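Local coordinates for protein aprataxin and PNK-like factor (PDB 5W7W) that serves as a histone chaperone and scaffold in DNA strand-break repair, its FHA-like domain mediating interaction with XRCC1 and XRCC4, at residues S42-I47 with P59-C65; Q54-I60 with P80-L86; L86-D90 with R102-I106. All blocks are in the same frame, centred on the assembly; numbering follows the deposited sequence.

Contact 1: residues S42-I47 with P59-C65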
loop_
_atom_site.group_PDB
_atom_site.type_symbol
_atom_site.label_atom_id
_atom_site.label_comp_id
_atom_site.label_asym_id
_atom_site.label_seq_id
_atom_site.Cartn_x
_atom_site.Cartn_y
_atom_site.Cartn_z
ATOM N N SER A 42 7.947 -9.395 3.715
ATOM C CA SER A 42 9.330 -8.988 3.574
ATOM C C SER A 42 9.523 -7.570 4.102
ATOM O O SER A 42 8.604 -6.748 4.092
ATOM C CB SER A 42 9.701 -9.022 2.092
ATOM O OG SER A 42 11.002 -8.511 1.856
ATOM N N ARG A 43 10.761 -7.267 4.516
ATOM C CA ARG A 43 11.129 -5.884 4.771
ATOM C C ARG A 43 11.075 -5.062 3.499
ATOM O O ARG A 43 10.908 -3.838 3.564
ATOM C CB ARG A 43 12.541 -5.803 5.339
ATOM C CG ARG A 43 12.669 -6.426 6.711
ATOM C CD ARG A 43 14.137 -6.499 7.155
ATOM N N ARG A 44 11.240 -5.701 2.346
ATOM C CA ARG A 44 11.203 -5.038 1.041
ATOM C C ARG A 44 10.094 -5.690 0.225
ATOM O O ARG A 44 10.324 -6.401 -0.755
ATOM C CB ARG A 44 12.552 -5.116 0.329
ATOM C CG ARG A 44 13.646 -4.293 0.984
ATOM C CD ARG A 44 14.989 -4.549 0.291
ATOM N NE ARG A 44 15.347 -5.957 0.452
ATOM C CZ ARG A 44 16.122 -6.444 1.418
ATOM N NH1 ARG A 44 16.681 -5.637 2.316
ATOM N NH2 ARG A 44 16.343 -7.750 1.477
ATOM N N HIS A 45 8.864 -5.462 0.657
ATOM C CA HIS A 45 7.715 -6.131 0.055
ATOM C C HIS A 45 7.174 -5.395 -1.172
ATOM O O HIS A 45 6.807 -6.020 -2.179
ATOM C CB HIS A 45 6.611 -6.273 1.106
ATOM C CG HIS A 45 5.655 -7.374 0.822
ATOM N ND1 HIS A 45 5.766 -8.605 1.429
ATOM C CD2 HIS A 45 4.581 -7.447 0.006
ATOM C CE1 HIS A 45 4.797 -9.392 0.997
ATOM N NE2 HIS A 45 4.077 -8.723 0.116
ATOM N N ALA A 46 7.139 -4.067 -1.101
ATOM C CA ALA A 46 6.629 -3.254 -2.193
ATOM C C ALA A 46 7.220 -1.862 -2.082
ATOM O O ALA A 46 7.752 -1.481 -1.040
ATOM C CB ALA A 46 5.099 -3.200 -2.172
ATOM N N ILE A 47 7.133 -1.116 -3.176
ATOM C CA ILE A 47 7.457 0.307 -3.200
ATOM C C ILE A 47 6.176 1.073 -3.486
ATOM O O ILE A 47 5.467 0.765 -4.450
ATOM C CB ILE A 47 8.514 0.625 -4.268
ATOM C CG1 ILE A 47 9.757 -0.246 -4.061
ATOM C CG2 ILE A 47 8.868 2.114 -4.234
ATOM C CD1 ILE A 47 10.866 0.002 -5.029
ATOM N N PRO A 59 4.985 -4.218 -6.598
ATOM C CA PRO A 59 5.369 -5.377 -5.775
ATOM C C PRO A 59 6.781 -5.817 -6.127
ATOM O O PRO A 59 7.092 -6.019 -7.304
ATOM C CB PRO A 59 4.341 -6.443 -6.182
ATOM C CG PRO A 59 3.244 -5.691 -6.870
ATOM C CD PRO A 59 3.927 -4.569 -7.547
ATOM N N ILE A 60 7.646 -5.963 -5.115
ATOM C CA ILE A 60 9.058 -6.254 -5.367
ATOM C C ILE A 60 9.562 -7.510 -4.651
ATOM O O ILE A 60 10.769 -7.735 -4.588
ATOM C CB ILE A 60 9.977 -5.051 -5.080
ATOM C CG1 ILE A 60 9.846 -4.572 -3.630
ATOM C CG2 ILE A 60 9.710 -3.941 -6.082
ATOM C CD1 ILE A 60 11.032 -3.771 -3.167
ATOM N N HIS A 61 8.667 -8.366 -4.176
ATOM C CA HIS A 61 9.075 -9.585 -3.487
ATOM C C HIS A 61 8.376 -10.783 -4.103
ATOM O O HIS A 61 7.403 -10.662 -4.844
ATOM C CB HIS A 61 8.816 -9.486 -1.974
ATOM C CG HIS A 61 9.460 -10.575 -1.195
ATOM N ND1 HIS A 61 8.763 -11.672 -0.744
ATOM C CD2 HIS A 61 10.745 -10.744 -0.816
ATOM C CE1 HIS A 61 9.598 -12.467 -0.093
ATOM N NE2 HIS A 61 10.805 -11.933 -0.134
ATOM N N THR A 62 8.871 -11.972 -3.788
ATOM C CA THR A 62 8.185 -13.169 -4.271
ATOM C C THR A 62 6.788 -13.320 -3.671
ATOM O O THR A 62 5.879 -13.796 -4.355
ATOM C CB THR A 62 9.010 -14.421 -4.012
ATOM O OG1 THR A 62 9.406 -14.450 -2.652
ATOM C CG2 THR A 62 10.248 -14.467 -4.897
ATOM N N ASN A 63 6.590 -12.884 -2.427
ATOM C CA ASN A 63 5.250 -12.861 -1.858
ATOM C C ASN A 63 4.496 -11.689 -2.466
ATOM O O ASN A 63 5.036 -10.576 -2.498
ATOM C CB ASN A 63 5.311 -12.716 -0.345
ATOM C CG ASN A 63 5.968 -13.896 0.321
ATOM O OD1 ASN A 63 5.877 -15.027 -0.171
ATOM N ND2 ASN A 63 6.626 -13.646 1.451
ATOM N N PRO A 64 3.305 -11.905 -2.997
ATOM C CA PRO A 64 2.653 -10.882 -3.821
ATOM C C PRO A 64 2.032 -9.765 -3.000
ATOM O O PRO A 64 1.890 -9.833 -1.783
ATOM C CB PRO A 64 1.560 -11.647 -4.570
ATOM C CG PRO A 64 1.324 -12.835 -3.784
ATOM C CD PRO A 64 2.587 -13.183 -3.049
ATOM N N CYS A 65 1.643 -8.728 -3.715
ATOM C CA CYS A 65 0.711 -7.730 -3.217
ATOM C C CYS A 65 -0.636 -7.936 -3.883
ATOM O O CYS A 65 -0.720 -8.558 -4.943
ATOM C CB CYS A 65 1.183 -6.327 -3.559
ATOM S SG CYS A 65 2.733 -5.836 -2.797
HETATM O O HOH W 1 12.253 -7.734 -2.221
HETATM O O HOH W 2 5.694 -8.148 -3.554
#
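Ser42 lays its CB over one face of the His61 imidazole, 3.6 Å from the ring centroid, in a CH-pi contact. Its OG, set anti to Ser42 N (chi1 174°), comes within 3.5 Å of His61 CD2 and accepts a hydrogen bond from Arg44 N, closing an ST turn. His45 is held through both ring nitrogens. ND1 accepts from Ser42 N in the ring plane, while NE2 donates to Pro64 O at 3.1 Å along a nearly straight path (169°), reaching that oxygen from above its carbonyl plane. Two bonds in the ring plane fix the rotation of the imidazole and are consistent with a neutral ring protonated at NE2. Cys65 SG lies at the edge of the His45 ring, 3.7 Å from CD2, and also packs on Ala46 CB. On the backbone, Ile60 N donates to His45 O at 3.1 Å, and one water bridges Arg44 O and Ile60 O, donating to both. The side chains of Ile60 and Ile47 cross at about a right angle, Ile60 CD1 3.9 Å from Ile47 CG1. His45 and Ala46 together face Ile28, forming a classic beta bulge, and Ser42 is backbone-bonded to Arg30. The Ser-x-x-His spacing is one of the conserved motifs of FHA domains: as in relatives, the histidine probably shapes the loops, placing the serine beside the phosphopeptide-binding surface.

Contact 2: residues Q54-I60 with P80-L86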
loop_
_atom_site.group_PDB
_atom_site.type_symbol
_atom_site.label_atom_id
_atom_site.label_comp_id
_atom_site.label_asym_id
_atom_site.label_seq_id
_atom_site.Cartn_x
_atom_site.Cartn_y
_atom_site.Cartn_z
ATOM N N GLN A 54 -0.564 11.407 -7.758
ATOM C CA GLN A 54 -0.949 10.010 -7.872
ATOM C C GLN A 54 -0.075 9.146 -6.989
ATOM O O GLN A 54 1.065 9.489 -6.666
ATOM C CB GLN A 54 -0.818 9.476 -9.297
ATOM C CG GLN A 54 -1.776 10.135 -10.264
ATOM C CD GLN A 54 -1.628 9.590 -11.671
ATOM O OE1 GLN A 54 -0.796 10.073 -12.441
ATOM N NE2 GLN A 54 -2.385 8.564 -11.995
ATOM N N LEU A 55 -0.654 8.013 -6.601
ATOM C CA LEU A 55 0.023 6.991 -5.823
ATOM C C LEU A 55 0.050 5.706 -6.638
ATOM O O LEU A 55 -0.987 5.299 -7.163
ATOM C CB LEU A 55 -0.759 6.760 -4.524
ATOM C CG LEU A 55 -0.284 5.593 -3.657
ATOM C CD1 LEU A 55 1.100 5.861 -3.126
ATOM C CD2 LEU A 55 -1.268 5.334 -2.504
ATOM N N ARG A 56 1.225 5.077 -6.752
ATOM C CA ARG A 56 1.330 3.771 -7.401
ATOM C C ARG A 56 2.147 2.832 -6.530
ATOM O O ARG A 56 2.961 3.261 -5.707
ATOM C CB ARG A 56 1.905 3.866 -8.829
ATOM C CG ARG A 56 3.170 4.691 -8.951
ATOM C CD ARG A 56 3.755 4.662 -10.347
ATOM N NE ARG A 56 4.965 5.462 -10.413
ATOM C CZ ARG A 56 5.870 5.391 -11.385
ATOM N NH1 ARG A 56 5.715 4.580 -12.409
ATOM N NH2 ARG A 56 6.945 6.168 -11.303
ATOM N N ILE A 57 1.899 1.534 -6.709
ATOM C CA ILE A 57 2.572 0.470 -5.967
ATOM C C ILE A 57 3.266 -0.459 -6.951
ATOM O O ILE A 57 2.714 -0.802 -7.999
ATOM C CB ILE A 57 1.578 -0.321 -5.081
ATOM C CG1 ILE A 57 2.324 -1.356 -4.236
ATOM C CG2 ILE A 57 0.482 -1.016 -5.899
ATOM C CD1 ILE A 57 1.497 -1.953 -3.136
ATOM N N LYS A 58 4.482 -0.870 -6.596
ATOM C CA LYS A 58 5.230 -1.882 -7.344
ATOM C C LYS A 58 5.558 -3.030 -6.403
ATOM O O LYS A 58 6.337 -2.836 -5.447
ATOM C CB LYS A 58 6.518 -1.299 -7.924
ATOM C CG LYS A 58 7.310 -2.301 -8.766
ATOM C CD LYS A 58 8.470 -1.668 -9.528
ATOM C CE LYS A 58 9.419 -0.974 -8.612
ATOM N NZ LYS A 58 10.668 -0.551 -9.347
ATOM N N PRO A 59 4.985 -4.218 -6.598
ATOM C CA PRO A 59 5.369 -5.377 -5.775
ATOM C C PRO A 59 6.781 -5.817 -6.127
ATOM O O PRO A 59 7.092 -6.019 -7.304
ATOM C CB PRO A 59 4.341 -6.443 -6.182
ATOM C CG PRO A 59 3.244 -5.691 -6.870
ATOM C CD PRO A 59 3.927 -4.569 -7.547
ATOM N N ILE A 60 7.646 -5.963 -5.115
ATOM C CA ILE A 60 9.058 -6.254 -5.367
ATOM C C ILE A 60 9.562 -7.510 -4.651
ATOM O O ILE A 60 10.769 -7.735 -4.588
ATOM C CB ILE A 60 9.977 -5.051 -5.080
ATOM C CG1 ILE A 60 9.846 -4.572 -3.630
ATOM C CG2 ILE A 60 9.710 -3.941 -6.082
ATOM C CD1 ILE A 60 11.032 -3.771 -3.167
ATOM N N PRO A 80 3.828 -9.197 -10.686
ATOM C CA PRO A 80 5.017 -8.749 -9.948
ATOM C C PRO A 80 5.869 -7.727 -10.695
ATOM O O PRO A 80 6.023 -7.766 -11.919
ATOM C CB PRO A 80 5.798 -10.049 -9.708
ATOM C CG PRO A 80 4.765 -11.106 -9.746
ATOM C CD PRO A 80 3.794 -10.667 -10.800
ATOM N N ASN A 81 6.451 -6.814 -9.925
ATOM C CA ASN A 81 7.504 -5.914 -10.383
ATOM C C ASN A 81 7.054 -4.927 -11.438
ATOM O O ASN A 81 7.893 -4.399 -12.191
ATOM C CB ASN A 81 8.747 -6.673 -10.868
ATOM C CG ASN A 81 9.994 -5.845 -10.726
ATOM O OD1 ASN A 81 10.184 -5.188 -9.706
ATOM N ND2 ASN A 81 10.840 -5.833 -11.764
ATOM N N LEU A 82 5.758 -4.674 -11.505
ATOM C CA LEU A 82 5.152 -3.655 -12.348
ATOM C C LEU A 82 4.343 -2.719 -11.463
ATOM O O LEU A 82 3.819 -3.130 -10.420
ATOM C CB LEU A 82 4.219 -4.281 -13.386
ATOM C CG LEU A 82 4.884 -5.279 -14.333
ATOM C CD1 LEU A 82 3.819 -6.000 -15.165
ATOM C CD2 LEU A 82 5.871 -4.614 -15.230
ATOM N N TRP A 83 4.248 -1.459 -11.873
ATOM C CA TRP A 83 3.464 -0.476 -11.139
ATOM C C TRP A 83 1.971 -0.609 -11.425
ATOM O O TRP A 83 1.543 -0.869 -12.558
ATOM C CB TRP A 83 3.890 0.932 -11.528
ATOM C CG TRP A 83 5.278 1.294 -11.189
ATOM C CD1 TRP A 83 6.351 1.302 -12.046
ATOM C CD2 TRP A 83 5.775 1.731 -9.925
ATOM N NE1 TRP A 83 7.472 1.700 -11.384
ATOM C CE2 TRP A 83 7.152 1.963 -10.082
ATOM C CE3 TRP A 83 5.198 1.932 -8.668
ATOM C CZ2 TRP A 83 7.949 2.406 -9.043
ATOM C CZ3 TRP A 83 5.990 2.360 -7.632
ATOM C CH2 TRP A 83 7.354 2.597 -7.820
ATOM N N CYS A 84 1.191 -0.356 -10.383
ATOM C CA CYS A 84 -0.259 -0.247 -10.443
ATOM C C CYS A 84 -0.677 1.022 -9.714
ATOM O O CYS A 84 -0.302 1.224 -8.555
ATOM C CB CYS A 84 -0.898 -1.448 -9.731
ATOM S SG CYS A 84 -2.703 -1.491 -9.727
ATOM N N TYR A 85 -1.459 1.867 -10.372
ATOM C CA TYR A 85 -2.004 3.053 -9.720
ATOM C C TYR A 85 -3.080 2.687 -8.709
ATOM O O TYR A 85 -3.906 1.793 -8.925
ATOM C CB TYR A 85 -2.517 4.074 -10.758
ATOM C CG TYR A 85 -1.377 4.870 -11.331
ATOM C CD1 TYR A 85 -0.711 5.785 -10.531
ATOM C CD2 TYR A 85 -0.919 4.688 -12.627
ATOM C CE1 TYR A 85 0.376 6.497 -10.990
ATOM C CE2 TYR A 85 0.168 5.402 -13.103
ATOM C CZ TYR A 85 0.820 6.298 -12.274
ATOM O OH TYR A 85 1.908 7.003 -12.733
ATOM N N LEU A 86 -3.058 3.400 -7.590
ATOM C CA LEU A 86 -4.020 3.234 -6.505
ATOM C C LEU A 86 -4.785 4.541 -6.394
ATOM O O LEU A 86 -4.251 5.538 -5.885
ATOM C CB LEU A 86 -3.290 2.947 -5.204
ATOM C CG LEU A 86 -2.387 1.717 -5.195
ATOM C CD1 LEU A 86 -1.665 1.595 -3.858
ATOM C CD2 LEU A 86 -3.183 0.455 -5.495
HETATM O O HOH W 3 -3.475 7.797 -7.258
HETATM O O HOH W 4 11.808 -3.072 -9.544
#
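Ile57 and Cys84 form an antiparallel hydrogen-bonded pair, Ile57 N to Cys84 O and Cys84 N to Ile57 O, flanked by the non-hydrogen-bonded pair Arg56 and Tyr85; Leu86 N to Leu55 O adds a bond at one end, and beyond the other end the loop residue Asn81 donates N to Pro59 O. On the face bearing Arg56 and Tyr85, the indole of Trp83 is sandwiched between two long chains. The Arg56 guanidinium lies flat over it, the planes 26° apart and CZ 3.9 Å from the centroid of the five-membered ring, in a cation-pi stack; NH1 rests over Trp83 CD1 and NE1, and Arg56 CG meets Trp83 CE3 at 3.4 Å. Arg56 starts from the crowded rotamer, CG between backbone N and carbonyl carbon (chi1 49°), then runs extended to NE, which carries the guanidinium along the ring. A salt bridge from NE to Glu49 holds that group from a neighbouring strand. Lys58 covers the opposite indole face with CB, 3.6 Å from the centroid of the six-membered ring, and Lys58 CE passes Trp83 CZ2 at 3.7 Å. A water joins Lys58 NZ to Asn81 OD1. Toward the start of strand 54-59, the Gln54 amide stacks on the Tyr85 ring with planes 7° apart, NE2 sitting 3.6 Å from CD1. The other face is apolar: Ile57 CG2 touches Leu86 CD1 at 3.9 Å, Leu55 CD2 lies 4.0 Å from that same CD1, and Phe92 of the second sheet meets both Ile57 and Leu86. One face thus carries a row of stacked flat and charged groups, the other the hydrophobic core, an amphipathic pattern characteristic of a beta sandwich, here with 84-85 as an outermost strand of the four-stranded sheet of the FHA fold.

Contact 3: residues L86-D90 with R102-I106. With FMT (formic acid), chain C.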
loop_
_atom_site.group_PDB
_atom_site.type_symbol
_atom_site.label_atom_id
_atom_site.label_comp_id
_atom_site.label_asym_id
_atom_site.label_seq_id
_atom_site.Cartn_x
_atom_site.Cartn_y
_atom_site.Cartn_z
ATOM N N LEU A 86 -3.058 3.400 -7.590
ATOM C CA LEU A 86 -4.020 3.234 -6.505
ATOM C C LEU A 86 -4.785 4.541 -6.394
ATOM O O LEU A 86 -4.251 5.538 -5.885
ATOM C CB LEU A 86 -3.290 2.947 -5.204
ATOM C CG LEU A 86 -2.387 1.717 -5.195
ATOM C CD1 LEU A 86 -1.665 1.595 -3.858
ATOM C CD2 LEU A 86 -3.183 0.455 -5.495
ATOM N N ASN A 87 -6.020 4.530 -6.844
ATOM C CA ASN A 87 -6.850 5.718 -6.755
ATOM C C ASN A 87 -7.437 5.831 -5.351
ATOM O O ASN A 87 -7.615 4.824 -4.657
ATOM C CB ASN A 87 -7.975 5.638 -7.775
ATOM C CG ASN A 87 -7.459 5.563 -9.183
ATOM O OD1 ASN A 87 -6.700 6.432 -9.615
ATOM N ND2 ASN A 87 -7.805 4.492 -9.885
ATOM N N PRO A 88 -7.768 7.040 -4.917
ATOM C CA PRO A 88 -8.434 7.179 -3.624
ATOM C C PRO A 88 -9.675 6.298 -3.577
ATOM O O PRO A 88 -10.461 6.240 -4.530
ATOM C CB PRO A 88 -8.777 8.669 -3.572
ATOM C CG PRO A 88 -7.716 9.319 -4.425
ATOM C CD PRO A 88 -7.547 8.347 -5.563
ATOM N N GLY A 89 -9.831 5.580 -2.463
ATOM C CA GLY A 89 -10.878 4.611 -2.286
ATOM C C GLY A 89 -10.498 3.181 -2.618
ATOM O O GLY A 89 -11.153 2.253 -2.128
ATOM N N ASP A 90 -9.466 2.979 -3.437
ATOM C CA ASP A 90 -8.972 1.644 -3.718
ATOM C C ASP A 90 -8.288 1.089 -2.465
ATOM O O ASP A 90 -7.944 1.821 -1.538
ATOM C CB ASP A 90 -7.915 1.678 -4.822
ATOM C CG ASP A 90 -8.448 2.006 -6.194
ATOM O OD1 ASP A 90 -9.679 2.077 -6.382
ATOM O OD2 ASP A 90 -7.605 2.168 -7.106
ATOM N N ARG A 102 -6.847 0.980 2.744
ATOM C CA ARG A 102 -7.565 1.838 1.823
ATOM C C ARG A 102 -6.763 3.115 1.620
ATOM O O ARG A 102 -6.150 3.635 2.552
ATOM C CB ARG A 102 -8.955 2.164 2.371
ATOM C CG ARG A 102 -9.784 2.919 1.362
ATOM C CD ARG A 102 -11.194 3.252 1.826
ATOM N NE ARG A 102 -11.937 2.073 2.276
ATOM C CZ ARG A 102 -12.667 1.285 1.490
ATOM N NH1 ARG A 102 -12.768 1.519 0.193
ATOM N NH2 ARG A 102 -13.308 0.236 1.985
ATOM N N ILE A 103 -6.785 3.623 0.401
ATOM C CA ILE A 103 -6.109 4.870 0.053
ATOM C C ILE A 103 -7.052 6.043 0.273
ATOM O O ILE A 103 -8.153 6.073 -0.285
ATOM C CB ILE A 103 -5.662 4.832 -1.412
ATOM C CG1 ILE A 103 -4.769 3.629 -1.706
ATOM C CG2 ILE A 103 -4.974 6.115 -1.809
ATOM C CD1 ILE A 103 -3.671 3.363 -0.726
ATOM N N LEU A 104 -6.604 7.020 1.041
ATOM C CA LEU A 104 -7.327 8.267 1.220
ATOM C C LEU A 104 -6.495 9.437 0.708
ATOM O O LEU A 104 -5.291 9.503 0.947
ATOM C CB LEU A 104 -7.621 8.494 2.710
ATOM C CG LEU A 104 -8.543 7.459 3.356
ATOM C CD1 LEU A 104 -8.708 7.776 4.822
ATOM C CD2 LEU A 104 -9.878 7.375 2.674
ATOM N N SER A 105 -7.143 10.365 0.009
ATOM C CA SER A 105 -6.501 11.611 -0.387
ATOM C C SER A 105 -6.741 12.692 0.659
ATOM O O SER A 105 -7.866 12.867 1.139
ATOM C CB SER A 105 -7.041 12.068 -1.740
ATOM O OG SER A 105 -8.430 12.308 -1.663
ATOM N N ILE A 106 -5.672 13.409 1.003
ATOM C CA ILE A 106 -5.693 14.482 1.999
ATOM C C ILE A 106 -5.032 15.721 1.403
ATOM O O ILE A 106 -4.337 15.625 0.384
ATOM C CB ILE A 106 -4.943 14.080 3.282
ATOM C CG1 ILE A 106 -3.447 13.848 3.008
ATOM C CG2 ILE A 106 -5.574 12.826 3.910
ATOM C CD1 ILE A 106 -2.603 13.727 4.267
HETATM C C FMT C . -12.185 0.894 5.665
HETATM O O1 FMT C . -12.964 0.093 5.169
HETATM O O2 FMT C . -11.488 1.616 4.961
#
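This is a turn-to-strand contact, in which the type II beta turn Asn87-Asp90 docks by its backbone on strand 100-105. Gly89 N donates to Ile103 O at 2.8 Å and Ile103 N to Asp90 O at 2.9 Å. Asp90 N closes the turn on Asn87 O; at Gly89 (phi 95°) any side chain would collide with the carbonyl oxygen of Pro88. Ile103 directs its CB toward 86-90, CG1 3.9 Å from Leu86 CB, the two side chains crossing at about a right angle. The Asp90 carboxylate ties the turn together: OD2 takes Asn87 N from above its plane and bonds Tyr67 OH, while OD1 accepts from Ser70 N. Arg102, bent at chi3 (-54°), turns its NH1 back to Gly89 O at 2.9 Å, a weak bond, and clamps a formic acid molecule, probably from the crystallisation liquor, with NE on O2 and NH2 on O1; Gln11 NE2 also binds it. A leucine in its place would probably leave Gly89 O without its side-chain donor and the formic acid less firmly held. Strand 100-105 runs between strands 8-12 and 91-93, its Ile103 packing on Phe8, Leu10 and Phe92 and, across the sandwich, on Leu55.

How the contacts relate
Following the chain from the N terminus, 42-47 enters strand 46-51, and contact 1 closes when the loop after strand 54-59 returns to it. Contact 2 opens inside that interval, on 54-60, and closes at 80-86, so the two cross; they share Pro59 and Ile60 and belong to one four-stranded sheet, where Lys58 N lies 2.9 Å from Ile47 O. Contact 3 follows in series, taking up Leu86 where contact 2 ends and closing at 102-106 on the six-stranded sheet. Leu55 CD2 meets Ile103 CD1 at 3.6 Å, joining the sheets. Contacts 1 and 3, their centres about 20 Å apart, do not touch and occupy opposite sides of the domain.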